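Local coordinates for protein probable adenylyl-sulfate kinase (Synechocystis sp., PDB 5CB8) that catalyses, as an adenylyl-sulfate kinase, the ATP-dependent phosphorylation of adenosine 5'-phosphosulfate to 3'-phosphoadenylyl sulfate in the synthesis of activated sulfate, at residues Asp60-Arg65 / Asp138-Tyr143; Lys70-Gly73 / Glu77-Asp80; Ala104-Pro107 / Ile111-Glu114; Tyr143-Ala146 / Glu150-Gly153. All blocks are in the same frame, centred on the assembly; numbering follows the deposited sequence. Where two conformers were deposited one is given.

Contact 1 of 4, residues Asp60-Arg65 / Asp138-Tyr143; sequences DGDVVR and DVKGLY. With ADX (adenosine-5'-phosphosulfate), chain G.
The backbones of Asp62, on the short helix 61-64, and Lys140, in the type I turn 138-141, stay well apart, 11.8 Å between their CA atoms, and the extended Lys140 side chain spans most of the gap to the short Asp62. Lys140 approaches the Asp62 carboxylate from the opposite direction, its NZ 2.8 Å from Asp62 OD2. This is a salt bridge, although its hydrogen-bond geometry is weak. The other carboxylate oxygen serves the substrate: the ribose O3' of adenosine-5'-phosphosulfate donates to Asp62 OD1 at 3.0 Å. Beyond the turn, Leu142 lays CD1 against the sugar, 3.4 Å from its C2'.

Arg65 grips the phosphosulfate end of the ligand. With its chain straight from CG to NE, it sends NE to phosphate oxygen O1A (2.8 Å, 161°), while NH2 reaches sulfate oxygen O1B at 2.9 Å in the guanidinium plane. The third nitrogen, NH1, binds Gly73 O, which fixes the rotation of the group. At the start of the helix Asp60 is the N-cap, its OD1 taking Asp62 N from above the carboxylate plane.

The hydroxyl that receives the phosphoryl group is thus bonded to one oxygen of Asp62 while Lys140 holds the other. That pairing probably steadies the carboxylate beside the 3' position, with Arg65 countering the charge of the phosphosulfate.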
loop_
_atom_site.group_PDB
_atom_site.type_symbol
_atom_site.label_atom_id
_atom_site.label_comp_id
_atom_site.label_asym_id
_atom_site.label_seq_id
_atom_site.Cartn_x
_atom_site.Cartn_y
_atom_site.Cartn_z
ATOM N N ASP B 60 -3.418 -5.406 -9.570
ATOM C CA ASP B 60 -3.495 -6.705 -10.226
ATOM C C ASP B 60 -2.510 -7.637 -9.536
ATOM O O ASP B 60 -1.310 -7.338 -9.470
ATOM C CB ASP B 60 -3.115 -6.512 -11.702
ATOM C CG ASP B 60 -3.217 -7.793 -12.535
ATOM O OD1 ASP B 60 -3.246 -8.913 -11.984
ATOM O OD2 ASP B 60 -3.242 -7.665 -13.778
ATOM N N GLY B 61 -3.006 -8.766 -9.029
ATOM C CA GLY B 61 -2.160 -9.728 -8.333
ATOM C C GLY B 61 -0.868 -10.089 -9.053
ATOM O O GLY B 61 0.202 -10.153 -8.424
ATOM N N ASP B 62 -0.961 -10.336 -10.361
ATOM C CA ASP B 62 0.216 -10.690 -11.158
ATOM C C ASP B 62 1.250 -9.576 -11.114
ATOM O O ASP B 62 2.455 -9.826 -11.137
ATOM C CB ASP B 62 -0.147 -10.894 -12.627
ATOM C CG ASP B 62 -1.164 -12.000 -12.855
ATOM O OD1 ASP B 62 -1.436 -12.793 -11.928
ATOM O OD2 ASP B 62 -1.687 -12.067 -13.995
ATOM N N VAL B 63 0.773 -8.335 -11.101
ATOM C CA VAL B 63 1.675 -7.182 -11.148
ATOM C C VAL B 63 2.183 -6.812 -9.752
ATOM O O VAL B 63 3.384 -6.594 -9.559
ATOM C CB VAL B 63 0.998 -5.974 -11.797
ATOM C CG1 VAL B 63 1.925 -4.767 -11.776
ATOM C CG2 VAL B 63 0.609 -6.313 -13.237
ATOM N N VAL B 64 1.289 -6.767 -8.767
ATOM C CA VAL B 64 1.750 -6.392 -7.427
ATOM C C VAL B 64 2.690 -7.433 -6.827
ATOM O O VAL B 64 3.530 -7.099 -5.987
ATOM C CB VAL B 64 0.604 -6.035 -6.463
ATOM C CG1 VAL B 64 -0.216 -4.883 -7.048
ATOM C CG2 VAL B 64 -0.276 -7.243 -6.191
ATOM N N ARG B 65 2.586 -8.683 -7.279
ATOM C CA ARG B 65 3.535 -9.711 -6.825
ATOM C C ARG B 65 4.960 -9.464 -7.328
ATOM O O ARG B 65 5.897 -10.165 -6.936
ATOM C CB ARG B 65 3.067 -11.124 -7.200
ATOM C CG ARG B 65 2.046 -11.713 -6.217
ATOM C CD ARG B 65 1.538 -13.080 -6.702
ATOM N NE ARG B 65 0.686 -13.737 -5.706
ATOM C CZ ARG B 65 1.153 -14.514 -4.729
ATOM N NH1 ARG B 65 2.465 -14.722 -4.603
ATOM N NH2 ARG B 65 0.316 -15.070 -3.864
ATOM N N ASP B 138 -5.407 -22.656 -21.221
ATOM C CA ASP B 138 -4.105 -22.664 -20.530
ATOM C C ASP B 138 -3.213 -21.512 -20.987
ATOM O O ASP B 138 -2.111 -21.725 -21.504
ATOM C CB ASP B 138 -3.409 -24.022 -20.704
ATOM C CG ASP B 138 -2.412 -24.313 -19.590
ATOM O OD1 ASP B 138 -2.312 -23.485 -18.655
ATOM O OD2 ASP B 138 -1.729 -25.366 -19.635
ATOM N N VAL B 139 -3.724 -20.294 -20.814
ATOM C CA VAL B 139 -3.098 -19.075 -21.343
ATOM C C VAL B 139 -1.596 -18.945 -21.052
ATOM O O VAL B 139 -0.820 -18.558 -21.928
ATOM C CB VAL B 139 -3.821 -17.818 -20.795
ATOM C CG1 VAL B 139 -3.158 -16.552 -21.310
ATOM C CG2 VAL B 139 -5.302 -17.839 -21.190
ATOM N N LYS B 140 -1.193 -19.258 -19.828
ATOM C CA LYS B 140 0.213 -19.124 -19.444
ATOM C C LYS B 140 0.895 -20.473 -19.256
ATOM O O LYS B 140 2.019 -20.534 -18.760
ATOM C CB LYS B 140 0.329 -18.312 -18.149
ATOM C CG LYS B 140 -0.271 -16.910 -18.244
ATOM C CD LYS B 140 -0.101 -16.166 -16.931
ATOM C CE LYS B 140 -0.911 -14.878 -16.917
ATOM N NZ LYS B 140 -0.885 -14.266 -15.559
ATOM N N GLY B 141 0.208 -21.549 -19.631
ATOM C CA GLY B 141 0.775 -22.888 -19.557
ATOM C C GLY B 141 0.804 -23.463 -18.152
ATOM O O GLY B 141 1.416 -24.509 -17.917
ATOM N N LEU B 142 0.137 -22.796 -17.216
ATOM C CA LEU B 142 0.223 -23.176 -15.808
ATOM C C LEU B 142 -0.565 -24.435 -15.456
ATOM O O LEU B 142 -0.150 -25.202 -14.582
ATOM C CB LEU B 142 -0.220 -22.019 -14.914
ATOM C CG LEU B 142 0.592 -20.737 -15.068
ATOM C CD1 LEU B 142 -0.108 -19.576 -14.349
ATOM C CD2 LEU B 142 1.988 -20.950 -14.524
ATOM N N TYR B 143 -1.692 -24.663 -16.124
ATOM C CA TYR B 143 -2.475 -25.865 -15.846
ATOM C C TYR B 143 -1.705 -27.134 -16.216
ATOM O O TYR B 143 -1.747 -28.131 -15.493
ATOM C CB TYR B 143 -3.824 -25.814 -16.582
ATOM C CG TYR B 143 -4.798 -24.870 -15.917
ATOM C CD1 TYR B 143 -4.837 -23.522 -16.262
ATOM C CD2 TYR B 143 -5.660 -25.321 -14.928
ATOM C CE1 TYR B 143 -5.730 -22.653 -15.643
ATOM C CE2 TYR B 143 -6.554 -24.460 -14.307
ATOM C CZ TYR B 143 -6.583 -23.132 -14.669
ATOM O OH TYR B 143 -7.472 -22.281 -14.040
HETATM S SB ADX G . -3.620 -15.255 -4.818
HETATM O O1B ADX G . -2.624 -14.873 -3.810
HETATM O O2B ADX G . -4.736 -14.293 -4.865
HETATM O O3B ADX G . -4.102 -16.610 -4.521
HETATM P PA ADX G . -2.654 -14.046 -7.109
HETATM O O1A ADX G . -1.952 -12.951 -6.310
HETATM O O2A ADX G . -3.874 -13.526 -7.863
HETATM O O3A ADX G . -2.967 -15.303 -6.183
HETATM O "O5'" ADX G . -1.594 -14.606 -8.171
HETATM C "C5'" ADX G . -1.999 -15.562 -9.106
HETATM C "C4'" ADX G . -1.180 -15.623 -10.274
HETATM O "O4'" ADX G . 0.098 -16.260 -9.911
HETATM C "C3'" ADX G . -1.792 -16.459 -11.311
HETATM O "O3'" ADX G . -2.352 -15.658 -12.256
HETATM C "C2'" ADX G . -0.673 -17.223 -11.911
HETATM O "O2'" ADX G . -0.226 -16.586 -13.017
HETATM C "C1'" ADX G . 0.424 -17.217 -10.897
HETATM N N9 ADX G . 0.687 -18.469 -10.248
HETATM C C8 ADX G . 1.901 -19.047 -10.081
HETATM N N7 ADX G . 1.763 -20.112 -9.285
HETATM C C5 ADX G . 0.460 -20.218 -8.925
HETATM C C6 ADX G . -0.236 -21.112 -8.113
HETATM N N6 ADX G . 0.457 -22.183 -7.418
HETATM N N1 ADX G . -1.566 -20.945 -7.957
HETATM C C2 ADX G . -2.211 -19.922 -8.560
HETATM N N3 ADX G . -1.566 -19.040 -9.339
HETATM C C4 ADX G . -0.231 -19.162 -9.539
#

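Contact 2 of 4, residues Lys70-Gly73 / Glu77-Asp80; sequences KGLG and EDRD. With ADX (adenosine-5'-phosphosulfate), chain G.
Asp78, in the first turn of helix 76-94, reaches back to the loop that leads into the helix and takes the backbone amide of Gly73. The bond from Gly73 N to Asp78 OD2 is short and nearly straight, 2.7 Å and 172°, and arrives on the anti side of the carboxylate, 27° out of its plane. With chi1 at -81°, CG stands beside the backbone N of Asp78, which puts the carboxylate within reach of Gly73 N. Asp78 CB lies 3.4 Å from Gly73 O. Leu72 crosses the aspartate at a slant: CD2 lies 3.9 Å from Asp78 OD1, while CD1 touches the main-chain Asp78 O. This is the close-packed part.

The solvent side is looser. A water donates to Asp78 OD2 at 2.6 Å and to Gly71 O at 3.1 Å, linking Asp78 to Gly71, which it does not touch directly, so OD2 accepts twice.

Arg79 turns away from the loop and runs extended along the ligand. Its NH1 donates to sulfate oxygen O3B of adenosine-5'-phosphosulfate (2.9 Å, 154°), in the guanidinium plane, while its NE is paired with Asp159 and Phe74 O. A loop pinned to the start of a helix, with the next helical residue binding the sulfate, forms one wall of the APS-kinase substrate pocket.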
loop_
_atom_site.group_PDB
_atom_site.type_symbol
_atom_site.label_atom_id
_atom_site.label_comp_id
_atom_site.label_asym_id
_atom_site.label_seq_id
_atom_site.Cartn_x
_atom_site.Cartn_y
_atom_site.Cartn_z
ATOM N N LYS B 70 6.131 -8.793 -3.651
ATOM C CA LYS B 70 7.279 -9.558 -4.116
ATOM C C LYS B 70 7.816 -10.373 -2.944
ATOM O O LYS B 70 7.818 -9.900 -1.804
ATOM C CB LYS B 70 8.354 -8.608 -4.637
ATOM C CG LYS B 70 9.550 -9.290 -5.285
ATOM C CD LYS B 70 10.584 -8.242 -5.709
ATOM C CE LYS B 70 11.840 -8.875 -6.303
ATOM N NZ LYS B 70 12.901 -7.852 -6.558
ATOM N N GLY B 71 8.239 -11.603 -3.208
ATOM C CA GLY B 71 8.777 -12.438 -2.148
ATOM C C GLY B 71 7.799 -13.476 -1.622
ATOM O O GLY B 71 8.204 -14.435 -0.976
ATOM N N LEU B 72 6.511 -13.284 -1.885
ATOM C CA LEU B 72 5.503 -14.235 -1.427
ATOM C C LEU B 72 5.294 -15.333 -2.462
ATOM O O LEU B 72 5.385 -15.088 -3.672
ATOM C CB LEU B 72 4.176 -13.527 -1.158
ATOM C CG LEU B 72 4.182 -12.448 -0.076
ATOM C CD1 LEU B 72 2.786 -11.861 0.111
ATOM C CD2 LEU B 72 4.714 -13.006 1.238
ATOM N N GLY B 73 5.018 -16.542 -1.984
ATOM C CA GLY B 73 4.696 -17.649 -2.869
ATOM C C GLY B 73 3.210 -17.941 -2.810
ATOM O O GLY B 73 2.388 -17.019 -2.690
ATOM N N GLU B 77 -0.398 -19.512 3.851
ATOM C CA GLU B 77 0.085 -18.335 4.585
ATOM C C GLU B 77 0.404 -17.169 3.665
ATOM O O GLU B 77 0.065 -16.002 3.958
ATOM C CB GLU B 77 1.357 -18.673 5.365
ATOM C CG GLU B 77 1.142 -19.450 6.634
ATOM C CD GLU B 77 2.409 -19.502 7.460
ATOM O OE1 GLU B 77 3.496 -19.263 6.884
ATOM O OE2 GLU B 77 2.319 -19.768 8.678
ATOM N N ASP B 78 1.087 -17.469 2.564
ATOM C CA ASP B 78 1.519 -16.414 1.656
ATOM C C ASP B 78 0.355 -15.823 0.857
ATOM O O ASP B 78 0.339 -14.616 0.586
ATOM C CB ASP B 78 2.630 -16.930 0.727
ATOM C CG ASP B 78 3.999 -16.917 1.384
ATOM O OD1 ASP B 78 4.085 -16.642 2.608
ATOM O OD2 ASP B 78 4.996 -17.193 0.674
ATOM N N ARG B 79 -0.620 -16.649 0.476
ATOM C CA ARG B 79 -1.797 -16.104 -0.203
ATOM C C ARG B 79 -2.602 -15.221 0.747
ATOM O O ARG B 79 -3.164 -14.194 0.331
ATOM C CB ARG B 79 -2.692 -17.219 -0.762
ATOM C CG ARG B 79 -2.064 -18.046 -1.887
ATOM C CD ARG B 79 -3.081 -19.065 -2.370
ATOM N NE ARG B 79 -2.530 -20.147 -3.189
ATOM C CZ ARG B 79 -2.690 -20.262 -4.505
ATOM N NH1 ARG B 79 -3.338 -19.326 -5.193
ATOM N NH2 ARG B 79 -2.181 -21.313 -5.139
ATOM N N ASP B 80 -2.651 -15.602 2.023
ATOM C CA ASP B 80 -3.337 -14.770 3.015
ATOM C C ASP B 80 -2.610 -13.440 3.178
ATOM O O ASP B 80 -3.231 -12.372 3.200
ATOM C CB ASP B 80 -3.454 -15.483 4.372
ATOM C CG ASP B 80 -4.496 -16.593 4.369
ATOM O OD1 ASP B 80 -5.175 -16.779 3.337
ATOM O OD2 ASP B 80 -4.654 -17.273 5.409
HETATM S SB ADX G . -3.620 -15.255 -4.818
HETATM O O1B ADX G . -2.624 -14.873 -3.810
HETATM O O2B ADX G . -4.736 -14.293 -4.865
HETATM O O3B ADX G . -4.102 -16.610 -4.521
HETATM P PA ADX G . -2.654 -14.046 -7.109
HETATM O O1A ADX G . -1.952 -12.951 -6.310
HETATM O O2A ADX G . -3.874 -13.526 -7.863
HETATM O O3A ADX G . -2.967 -15.303 -6.183
HETATM O "O5'" ADX G . -1.594 -14.606 -8.171
HETATM C "C5'" ADX G . -1.999 -15.562 -9.106
HETATM C "C4'" ADX G . -1.180 -15.623 -10.274
HETATM O "O4'" ADX G . 0.098 -16.260 -9.911
HETATM C "C3'" ADX G . -1.792 -16.459 -11.311
HETATM O "O3'" ADX G . -2.352 -15.658 -12.256
HETATM C "C2'" ADX G . -0.673 -17.223 -11.911
HETATM O "O2'" ADX G . -0.226 -16.586 -13.017
HETATM C "C1'" ADX G . 0.424 -17.217 -10.897
HETATM N N9 ADX G . 0.687 -18.469 -10.248
HETATM C C8 ADX G . 1.901 -19.047 -10.081
HETATM N N7 ADX G . 1.763 -20.112 -9.285
HETATM C C5 ADX G . 0.460 -20.218 -8.925
HETATM C C6 ADX G . -0.236 -21.112 -8.113
HETATM N N6 ADX G . 0.457 -22.183 -7.418
HETATM N N1 ADX G . -1.566 -20.945 -7.957
HETATM C C2 ADX G . -2.211 -19.922 -8.560
HETATM N N3 ADX G . -1.566 -19.040 -9.339
HETATM C C4 ADX G . -0.231 -19.162 -9.539
HETATM O O HOH W 1 7.570 -16.729 1.011
#

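Contact 3 of 4, residues Ala104-Pro107 / Ile111-Glu114; sequences AISP and IRQE. With ADX (adenosine-5'-phosphosulfate), chain G.
Arg112, on helix 109-119, curls back over Ser106 in the loop just before that helix. From CB, which is directed at the loop, the chain passes CG, 3.6 Å from Ser106 O and close to Ser106 CB, and then CD, which sits 3.3 Å from Ser106 O with Ser106 OG a little farther off. A bend at chi3 (-52°) swings the guanidinium round so that NH1 donates to Ser106 O in the carbonyl plane, at 2.9 Å and 161°. NE is salt-bridged to Glu124 and NH2 bonds Glu162 O, so all three nitrogens are engaged in this buried place. The loop follows strand 99-103 of the parallel sheet of a P-loop-type kinase fold, and Ser106 is, by similarity, the phosphoserine intermediate. Two successive amides of the loop face the ligand: Ile105 N binds phosphate oxygen O2A at 2.8 Å, and Ser106 N binds sulfate oxygen O2B at the same length. Ser106 OG donates to Ala104 O (2.8 Å) from above the carbonyl plane and also meets Trp29 and Thr31.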
loop_
_atom_site.group_PDB
_atom_site.type_symbol
_atom_site.label_atom_id
_atom_site.label_comp_id
_atom_site.label_asym_id
_atom_site.label_seq_id
_atom_site.Cartn_x
_atom_site.Cartn_y
_atom_site.Cartn_z
ATOM N N ALA B 104 -7.353 -10.496 -8.347
ATOM C CA ALA B 104 -6.534 -11.472 -7.639
ATOM C C ALA B 104 -7.327 -12.752 -7.482
ATOM O O ALA B 104 -8.532 -12.704 -7.251
ATOM C CB ALA B 104 -6.122 -10.931 -6.265
ATOM N N ILE B 105 -6.659 -13.895 -7.607
ATOM C CA ILE B 105 -7.363 -15.162 -7.458
ATOM C C ILE B 105 -8.131 -15.152 -6.145
ATOM O O ILE B 105 -9.316 -15.478 -6.139
ATOM C CB ILE B 105 -6.425 -16.377 -7.520
ATOM C CG1 ILE B 105 -5.925 -16.594 -8.950
ATOM C CG2 ILE B 105 -7.153 -17.639 -7.053
ATOM C CD1 ILE B 105 -4.934 -17.759 -9.053
ATOM N N SER B 106 -7.474 -14.709 -5.066
ATOM C CA SER B 106 -8.095 -14.620 -3.737
ATOM C C SER B 106 -9.036 -15.786 -3.441
ATOM O O SER B 106 -10.250 -15.601 -3.292
ATOM C CB SER B 106 -8.830 -13.284 -3.558
ATOM O OG SER B 106 -9.639 -12.960 -4.680
ATOM N N PRO B 107 -8.467 -16.998 -3.340
ATOM C CA PRO B 107 -9.249 -18.238 -3.340
ATOM C C PRO B 107 -9.931 -18.534 -2.011
ATOM O O PRO B 107 -10.788 -19.413 -1.981
ATOM C CB PRO B 107 -8.197 -19.307 -3.635
ATOM C CG PRO B 107 -6.932 -18.747 -3.030
ATOM C CD PRO B 107 -7.015 -17.253 -3.266
ATOM N N ILE B 111 -11.080 -14.815 3.871
ATOM C CA ILE B 111 -10.158 -13.694 3.685
ATOM C C ILE B 111 -10.801 -12.584 2.841
ATOM O O ILE B 111 -10.670 -11.400 3.162
ATOM C CB ILE B 111 -8.860 -14.139 3.005
ATOM C CG1 ILE B 111 -8.176 -15.241 3.827
ATOM C CG2 ILE B 111 -7.927 -12.938 2.810
ATOM C CD1 ILE B 111 -7.699 -14.770 5.188
ATOM N N ARG B 112 -11.497 -12.951 1.766
ATOM C CA ARG B 112 -12.229 -11.939 0.982
ATOM C C ARG B 112 -13.231 -11.205 1.867
ATOM O O ARG B 112 -13.408 -9.987 1.749
ATOM C CB ARG B 112 -12.955 -12.577 -0.211
ATOM C CG ARG B 112 -12.011 -13.208 -1.248
ATOM C CD ARG B 112 -12.752 -13.576 -2.551
ATOM N NE ARG B 112 -13.948 -14.386 -2.299
ATOM C CZ ARG B 112 -14.014 -15.707 -2.440
ATOM N NH1 ARG B 112 -12.954 -16.396 -2.838
ATOM N NH2 ARG B 112 -15.148 -16.347 -2.178
ATOM N N GLN B 113 -13.874 -11.951 2.761
ATOM C CA GLN B 113 -14.875 -11.379 3.665
ATOM C C GLN B 113 -14.237 -10.440 4.674
ATOM O O GLN B 113 -14.804 -9.405 5.039
ATOM C CB GLN B 113 -15.627 -12.506 4.382
ATOM C CG GLN B 113 -16.681 -13.158 3.504
ATOM C CD GLN B 113 -17.600 -12.125 2.872
ATOM O OE1 GLN B 113 -18.281 -11.374 3.573
ATOM N NE2 GLN B 113 -17.607 -12.070 1.541
ATOM N N GLU B 114 -13.051 -10.809 5.129
ATOM C CA GLU B 114 -12.305 -10.004 6.088
ATOM C C GLU B 114 -11.977 -8.646 5.455
ATOM O O GLU B 114 -12.134 -7.593 6.082
ATOM C CB GLU B 114 -11.036 -10.777 6.449
ATOM C CG GLU B 114 -10.129 -10.157 7.470
ATOM C CD GLU B 114 -8.859 -10.981 7.642
ATOM O OE1 GLU B 114 -8.958 -12.177 8.015
ATOM O OE2 GLU B 114 -7.769 -10.433 7.385
HETATM S SB ADX G . -3.620 -15.255 -4.818
HETATM O O1B ADX G . -2.624 -14.873 -3.810
HETATM O O2B ADX G . -4.736 -14.293 -4.865
HETATM O O3B ADX G . -4.102 -16.610 -4.521
HETATM P PA ADX G . -2.654 -14.046 -7.109
HETATM O O1A ADX G . -1.952 -12.951 -6.310
HETATM O O2A ADX G . -3.874 -13.526 -7.863
HETATM O O3A ADX G . -2.967 -15.303 -6.183
HETATM O "O5'" ADX G . -1.594 -14.606 -8.171
HETATM C "C5'" ADX G . -1.999 -15.562 -9.106
HETATM C "C4'" ADX G . -1.180 -15.623 -10.274
HETATM O "O4'" ADX G . 0.098 -16.260 -9.911
HETATM C "C3'" ADX G . -1.792 -16.459 -11.311
HETATM O "O3'" ADX G . -2.352 -15.658 -12.256
HETATM C "C2'" ADX G . -0.673 -17.223 -11.911
HETATM O "O2'" ADX G . -0.226 -16.586 -13.017
HETATM C "C1'" ADX G . 0.424 -17.217 -10.897
HETATM N N9 ADX G . 0.687 -18.469 -10.248
HETATM C C8 ADX G . 1.901 -19.047 -10.081
HETATM N N7 ADX G . 1.763 -20.112 -9.285
HETATM C C5 ADX G . 0.460 -20.218 -8.925
HETATM C C6 ADX G . -0.236 -21.112 -8.113
HETATM N N6 ADX G . 0.457 -22.183 -7.418
HETATM N N1 ADX G . -1.566 -20.945 -7.957
HETATM C C2 ADX G . -2.211 -19.922 -8.560
HETATM N N3 ADX G . -1.566 -19.040 -9.339
HETATM C C4 ADX G . -0.231 -19.162 -9.539
#

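Contact 4 of 4, residues Tyr143-Ala146 / Glu150-Gly153; sequences YAKA and EIKG. With ADX (adenosine-5'-phosphosulfate), chain G.
Lys145 and Glu150 run side by side in the same direction: chi1 of Lys145 (-70°) sets CG beside its backbone N, whereas chi1 of Glu150 (175°) carries CG anti to the N. The methylenes of the lysine therefore lie along the carboxylate, Lys145 CE 3.3 Å from Glu150 OE1. The charged ends do not close into a salt bridge, for Lys145 NZ stays 4.5 Å from Glu150 OE1, an attraction at longer range. Behind them the backbone does the tying. Ile151 N donates to Lys145 O at 3.0 Å and 171°, and so draws the returning chain against the end of the helix. In one of two conformers of Ile151, CD1 lies 3.7 Å from Lys145 CB, so this contact is less certain.

Past this turn the loop reaches the ligand. The adenine amino group N6 of adenosine-5'-phosphosulfate donates to Gly153 O at 2.9 Å and almost straight (174°), reading the base through a main-chain carbonyl.

The contact folds the following loop back on the C-terminal part of helix 142-148, with Ala146 against Phe154 and Ile157 and Tyr143 packed on helix 131-137; the loop it starts runs on to strand 169-171 at the edge of the sheet.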
loop_
_atom_site.group_PDB
_atom_site.type_symbol
_atom_site.label_atom_id
_atom_site.label_comp_id
_atom_site.label_asym_id
_atom_site.label_seq_id
_atom_site.Cartn_x
_atom_site.Cartn_y
_atom_site.Cartn_z
ATOM N N TYR B 143 -1.692 -24.663 -16.124
ATOM C CA TYR B 143 -2.475 -25.865 -15.846
ATOM C C TYR B 143 -1.705 -27.134 -16.216
ATOM O O TYR B 143 -1.747 -28.131 -15.493
ATOM C CB TYR B 143 -3.824 -25.814 -16.582
ATOM C CG TYR B 143 -4.798 -24.870 -15.917
ATOM C CD1 TYR B 143 -4.837 -23.522 -16.262
ATOM C CD2 TYR B 143 -5.660 -25.321 -14.928
ATOM C CE1 TYR B 143 -5.730 -22.653 -15.643
ATOM C CE2 TYR B 143 -6.554 -24.460 -14.307
ATOM C CZ TYR B 143 -6.583 -23.132 -14.669
ATOM O OH TYR B 143 -7.472 -22.281 -14.040
ATOM N N ALA B 144 -1.006 -27.104 -17.345
ATOM C CA ALA B 144 -0.267 -28.289 -17.756
ATOM C C ALA B 144 0.857 -28.552 -16.750
ATOM O O ALA B 144 1.168 -29.707 -16.443
ATOM C CB ALA B 144 0.270 -28.137 -19.174
ATOM N N LYS B 145 1.463 -27.484 -16.234
ATOM C CA LYS B 145 2.525 -27.642 -15.245
ATOM C C LYS B 145 1.989 -28.157 -13.910
ATOM O O LYS B 145 2.688 -28.876 -13.182
ATOM C CB LYS B 145 3.284 -26.322 -15.038
ATOM C CG LYS B 145 4.137 -25.916 -16.242
ATOM C CD LYS B 145 4.893 -24.611 -15.974
ATOM C CE LYS B 145 5.995 -24.366 -17.000
ATOM N NZ LYS B 145 5.447 -24.131 -18.359
ATOM N N ALA B 146 0.761 -27.767 -13.581
ATOM C CA ALA B 146 0.097 -28.257 -12.375
ATOM C C ALA B 146 -0.204 -29.750 -12.510
ATOM O O ALA B 146 0.019 -30.536 -11.573
ATOM C CB ALA B 146 -1.185 -27.481 -12.139
ATOM N N GLU B 150 4.934 -30.228 -12.099
ATOM C CA GLU B 150 6.018 -29.241 -12.194
ATOM C C GLU B 150 5.785 -28.128 -11.186
ATOM O O GLU B 150 6.712 -27.689 -10.502
ATOM C CB GLU B 150 6.155 -28.669 -13.611
ATOM C CG GLU B 150 7.206 -27.544 -13.707
ATOM C CD GLU B 150 7.545 -27.171 -15.139
ATOM O OE1 GLU B 150 8.192 -26.121 -15.339
ATOM O OE2 GLU B 150 7.172 -27.930 -16.062
ATOM N N ILE B 151 4.538 -27.692 -11.079
ATOM C CA ILE B 151 4.110 -26.695 -10.100
ATOM C C ILE B 151 3.226 -27.369 -9.048
ATOM O O ILE B 151 2.347 -28.147 -9.414
ATOM C CB ILE B 151 3.273 -25.586 -10.792
ATOM C CG1 ILE B 151 4.165 -24.701 -11.670
ATOM C CG2 ILE B 151 2.515 -24.747 -9.771
ATOM C CD1 ILE B 151 3.390 -23.666 -12.486
ATOM N N LYS B 152 3.428 -27.065 -7.767
ATOM C CA LYS B 152 2.605 -27.651 -6.704
ATOM C C LYS B 152 1.626 -26.611 -6.189
ATOM O O LYS B 152 1.921 -25.421 -6.230
ATOM C CB LYS B 152 3.483 -28.063 -5.520
ATOM C CG LYS B 152 4.773 -28.767 -5.894
ATOM C CD LYS B 152 4.492 -30.141 -6.457
ATOM C CE LYS B 152 5.796 -30.875 -6.764
ATOM N NZ LYS B 152 5.488 -32.112 -7.512
ATOM N N GLY B 153 0.469 -27.045 -5.697
ATOM C CA GLY B 153 -0.451 -26.113 -5.055
ATOM C C GLY B 153 -1.030 -25.073 -5.990
ATOM O O GLY B 153 -1.124 -23.893 -5.644
HETATM S SB ADX G . -3.620 -15.255 -4.818
HETATM O O1B ADX G . -2.624 -14.873 -3.810
HETATM O O2B ADX G . -4.736 -14.293 -4.865
HETATM O O3B ADX G . -4.102 -16.610 -4.521
HETATM P PA ADX G . -2.654 -14.046 -7.109
HETATM O O1A ADX G . -1.952 -12.951 -6.310
HETATM O O2A ADX G . -3.874 -13.526 -7.863
HETATM O O3A ADX G . -2.967 -15.303 -6.183
HETATM O "O5'" ADX G . -1.594 -14.606 -8.171
HETATM C "C5'" ADX G . -1.999 -15.562 -9.106
HETATM C "C4'" ADX G . -1.180 -15.623 -10.274
HETATM O "O4'" ADX G . 0.098 -16.260 -9.911
HETATM C "C3'" ADX G . -1.792 -16.459 -11.311
HETATM O "O3'" ADX G . -2.352 -15.658 -12.256
HETATM C "C2'" ADX G . -0.673 -17.223 -11.911
HETATM O "O2'" ADX G . -0.226 -16.586 -13.017
HETATM C "C1'" ADX G . 0.424 -17.217 -10.897
HETATM N N9 ADX G . 0.687 -18.469 -10.248
HETATM C C8 ADX G . 1.901 -19.047 -10.081
HETATM N N7 ADX G . 1.763 -20.112 -9.285
HETATM C C5 ADX G . 0.460 -20.218 -8.925
HETATM C C6 ADX G . -0.236 -21.112 -8.113
HETATM N N6 ADX G . 0.457 -22.183 -7.418
HETATM N N1 ADX G . -1.566 -20.945 -7.957
HETATM C C2 ADX G . -2.211 -19.922 -8.560
HETATM N N3 ADX G . -1.566 -19.040 -9.339
HETATM C C4 ADX G . -0.231 -19.162 -9.539
#

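From the N terminus, strand 56-60 leads into helix 61-64, where contact 1 opens; it closes only at residues 138-143, so contacts 2 and 3 nest within its long loop. Contact 2 closes a short loop ahead of helix 76-94. Contact 3, in series with it, closes another between strand 99-103 and helix 109-119. Contact 4 begins on Tyr143, where contact 1 ends, and ties helix 142-148 to the loop behind it. All four surround one adenosine-5'-phosphosulfate. Direct links join neighbours: Arg65 with Gly73 between contacts 1 and 2, Arg79 with Pro107 between 2 and 3, and, less certainly, Leu142 with one conformer of Ile151 between 1 and 4.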